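Local coordinates for protein mevalonate diphosphate decarboxylase (Legionella pneumophila, PDB 3LTO) that probably catalyses the ATP-dependent decarboxylation of mevalonate diphosphate to isopentenyl diphosphate, a step of isoprenoid biosynthesis, at residues A[32-37]-A[174-179]. Numbering follows the deposited sequence.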
loop_
_atom_site.group_PDB
_atom_site.type_symbol
_atom_site.label_atom_id
_atom_site.label_comp_id
_atom_site.label_asym_id
_atom_site.label_seq_id
_atom_site.Cartn_x
_atom_site.Cartn_y
_atom_site.Cartn_z
ATOM N N LEU A 32 -10.554 -7.828 -6.852
ATOM C CA LEU A 32 -11.155 -8.799 -5.938
ATOM C C LEU A 32 -11.267 -10.161 -6.628
ATOM O O LEU A 32 -11.828 -10.261 -7.725
ATOM C CB LEU A 32 -12.553 -8.335 -5.523
ATOM C CG LEU A 32 -13.358 -9.308 -4.665
ATOM C CD1 LEU A 32 -12.916 -9.203 -3.222
ATOM C CD2 LEU A 32 -14.824 -8.985 -4.774
ATOM N N SER A 33 -10.755 -11.208 -5.986
ATOM C CA SER A 33 -10.809 -12.529 -6.589
ATOM C C SER A 33 -11.187 -13.641 -5.621
ATOM O O SER A 33 -11.076 -13.492 -4.403
ATOM C CB SER A 33 -9.460 -12.859 -7.234
ATOM O OG SER A 33 -8.431 -12.877 -6.259
ATOM N N TYR A 34 -11.645 -14.754 -6.185
ATOM C CA TYR A 34 -12.018 -15.920 -5.403
ATOM C C TYR A 34 -10.846 -16.889 -5.513
ATOM O O TYR A 34 -10.328 -17.109 -6.607
ATOM C CB TYR A 34 -13.267 -16.580 -5.977
ATOM C CG TYR A 34 -13.745 -17.760 -5.153
ATOM C CD1 TYR A 34 -14.125 -17.594 -3.823
ATOM C CD2 TYR A 34 -13.791 -19.044 -5.695
ATOM C CE1 TYR A 34 -14.536 -18.675 -3.051
ATOM C CE2 TYR A 34 -14.201 -20.133 -4.926
ATOM C CZ TYR A 34 -14.570 -19.939 -3.607
ATOM O OH TYR A 34 -14.964 -21.009 -2.835
ATOM N N THR A 35 -10.423 -17.463 -4.394
ATOM C CA THR A 35 -9.303 -18.391 -4.430
ATOM C C THR A 35 -9.803 -19.796 -4.774
ATOM O O THR A 35 -10.597 -20.376 -4.045
ATOM C CB THR A 35 -8.542 -18.383 -3.078
ATOM O OG1 THR A 35 -8.181 -17.034 -2.743
ATOM C CG2 THR A 35 -7.264 -19.209 -3.175
ATOM N N LEU A 36 -9.349 -20.323 -5.905
ATOM C CA LEU A 36 -9.753 -21.650 -6.359
ATOM C C LEU A 36 -8.813 -22.701 -5.777
ATOM O O LEU A 36 -7.932 -23.225 -6.461
ATOM C CB LEU A 36 -9.729 -21.691 -7.889
ATOM C CG LEU A 36 -10.660 -20.673 -8.560
ATOM C CD1 LEU A 36 -10.324 -20.537 -10.035
ATOM C CD2 LEU A 36 -12.104 -21.113 -8.371
ATOM N N SER A 37 -9.024 -23.012 -4.506
ATOM C CA SER A 37 -8.191 -23.964 -3.782
ATOM C C SER A 37 -7.968 -25.350 -4.389
ATOM O O SER A 37 -7.031 -26.043 -4.007
ATOM C CB SER A 37 -8.720 -24.103 -2.354
ATOM O OG SER A 37 -8.515 -22.888 -1.647
ATOM N N LYS A 174 -18.840 -18.853 0.470
ATOM C CA LYS A 174 -17.664 -19.714 0.558
ATOM C C LYS A 174 -18.020 -21.077 -0.040
ATOM O O LYS A 174 -19.193 -21.402 -0.208
ATOM C CB LYS A 174 -17.250 -19.881 2.025
ATOM C CG LYS A 174 -17.066 -18.557 2.778
ATOM C CD LYS A 174 -17.078 -18.755 4.292
ATOM C CE LYS A 174 -16.954 -17.422 5.038
ATOM N NZ LYS A 174 -18.093 -16.495 4.763
ATOM N N ASP A 175 -17.011 -21.879 -0.349
ATOM C CA ASP A 175 -17.259 -23.185 -0.935
ATOM C C ASP A 175 -18.164 -23.031 -2.152
ATOM O O ASP A 175 -19.242 -23.615 -2.213
ATOM C CB ASP A 175 -17.924 -24.124 0.077
ATOM C CG ASP A 175 -17.035 -24.428 1.272
ATOM O OD1 ASP A 175 -15.849 -24.771 1.062
ATOM O OD2 ASP A 175 -17.522 -24.336 2.420
ATOM N N LEU A 176 -17.735 -22.228 -3.116
ATOM C CA LEU A 176 -18.519 -22.031 -4.325
ATOM C C LEU A 176 -18.218 -23.167 -5.287
ATOM O O LEU A 176 -17.162 -23.787 -5.209
ATOM C CB LEU A 176 -18.143 -20.711 -4.993
ATOM C CG LEU A 176 -18.322 -19.434 -4.178
ATOM C CD1 LEU A 176 -17.729 -18.261 -4.956
ATOM C CD2 LEU A 176 -19.807 -19.208 -3.873
ATOM N N LEU A 177 -19.154 -23.462 -6.181
ATOM C CA LEU A 177 -18.911 -24.495 -7.179
ATOM C C LEU A 177 -18.358 -23.733 -8.377
ATOM O O LEU A 177 -18.985 -22.794 -8.858
ATOM C CB LEU A 177 -20.205 -25.214 -7.566
ATOM C CG LEU A 177 -20.060 -26.203 -8.733
ATOM C CD1 LEU A 177 -19.048 -27.295 -8.374
ATOM C CD2 LEU A 177 -21.421 -26.816 -9.062
ATOM N N HIS A 178 -17.180 -24.127 -8.849
ATOM C CA HIS A 178 -16.541 -23.451 -9.980
ATOM C C HIS A 178 -16.443 -24.325 -11.227
ATOM O O HIS A 178 -15.818 -25.386 -11.202
ATOM C CB HIS A 178 -15.141 -22.973 -9.562
ATOM C CG HIS A 178 -14.261 -22.557 -10.706
ATOM N ND1 HIS A 178 -14.620 -21.586 -11.615
ATOM C CD2 HIS A 178 -13.011 -22.949 -11.053
ATOM C CE1 HIS A 178 -13.629 -21.395 -12.469
ATOM N NE2 HIS A 178 -12.641 -22.210 -12.148
ATOM N N GLN A 179 -17.067 -23.874 -12.313
ATOM C CA GLN A 179 -17.036 -24.594 -13.585
ATOM C C GLN A 179 -16.496 -23.684 -14.684
ATOM O O GLN A 179 -16.728 -22.472 -14.676
ATOM C CB GLN A 179 -18.434 -25.076 -13.983
ATOM C CG GLN A 179 -19.109 -25.961 -12.959
ATOM C CD GLN A 179 -20.495 -26.404 -13.404
ATOM O OE1 GLN A 179 -21.256 -25.624 -13.977
ATOM N NE2 GLN A 179 -20.831 -27.659 -13.129
#
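Tyr34 and Leu36 of strand 31-47 meet Leu176 and His178 where the N-terminal and C-terminal domains of this GHMP-kinase-type fold come together. Strand 31-47 belongs to the N-terminal mixed sheet. Leu176 lies in the loop just before strand 177-182, which carries His178 and belongs to the antiparallel sheet of the C-terminal half. The contact is made by side chains reaching across.

Leu176 lies over one face of the Tyr34 ring. Its CD1 sits 3.7 Å from the ring centroid and 8° off the ring normal, a well-centred CH-pi contact. The phenol also reaches the backbone: Leu176 N donates to Tyr34 OH at 3.0 Å, and the N-H points almost straight at the oxygen (173°). One residue thus grips the tyrosine twice, by its amide and by its methyl. The Tyr34 ring extends from its strand toward residues 174-176 because chi1 is -177°, with CG opposite the backbone N.

Two residues along each chain, the Leu36 side chain lies roughly perpendicular to that of His178. Leu36 CD2 makes a CH-pi contact over one imidazole face, 3.7 Å from the centroid and 29° off the normal, less centred than the Leu176 methyl over Tyr34. Leu36 CD1 approaches His178 NE2 at 3.6 Å.

Further out, the Tyr34 ring meets Trp158 with the planes inclined at about 55°. His178 meets His289 with rings nearly parallel, and His178 ND1 makes a weak hydrogen bond to Leu290 O.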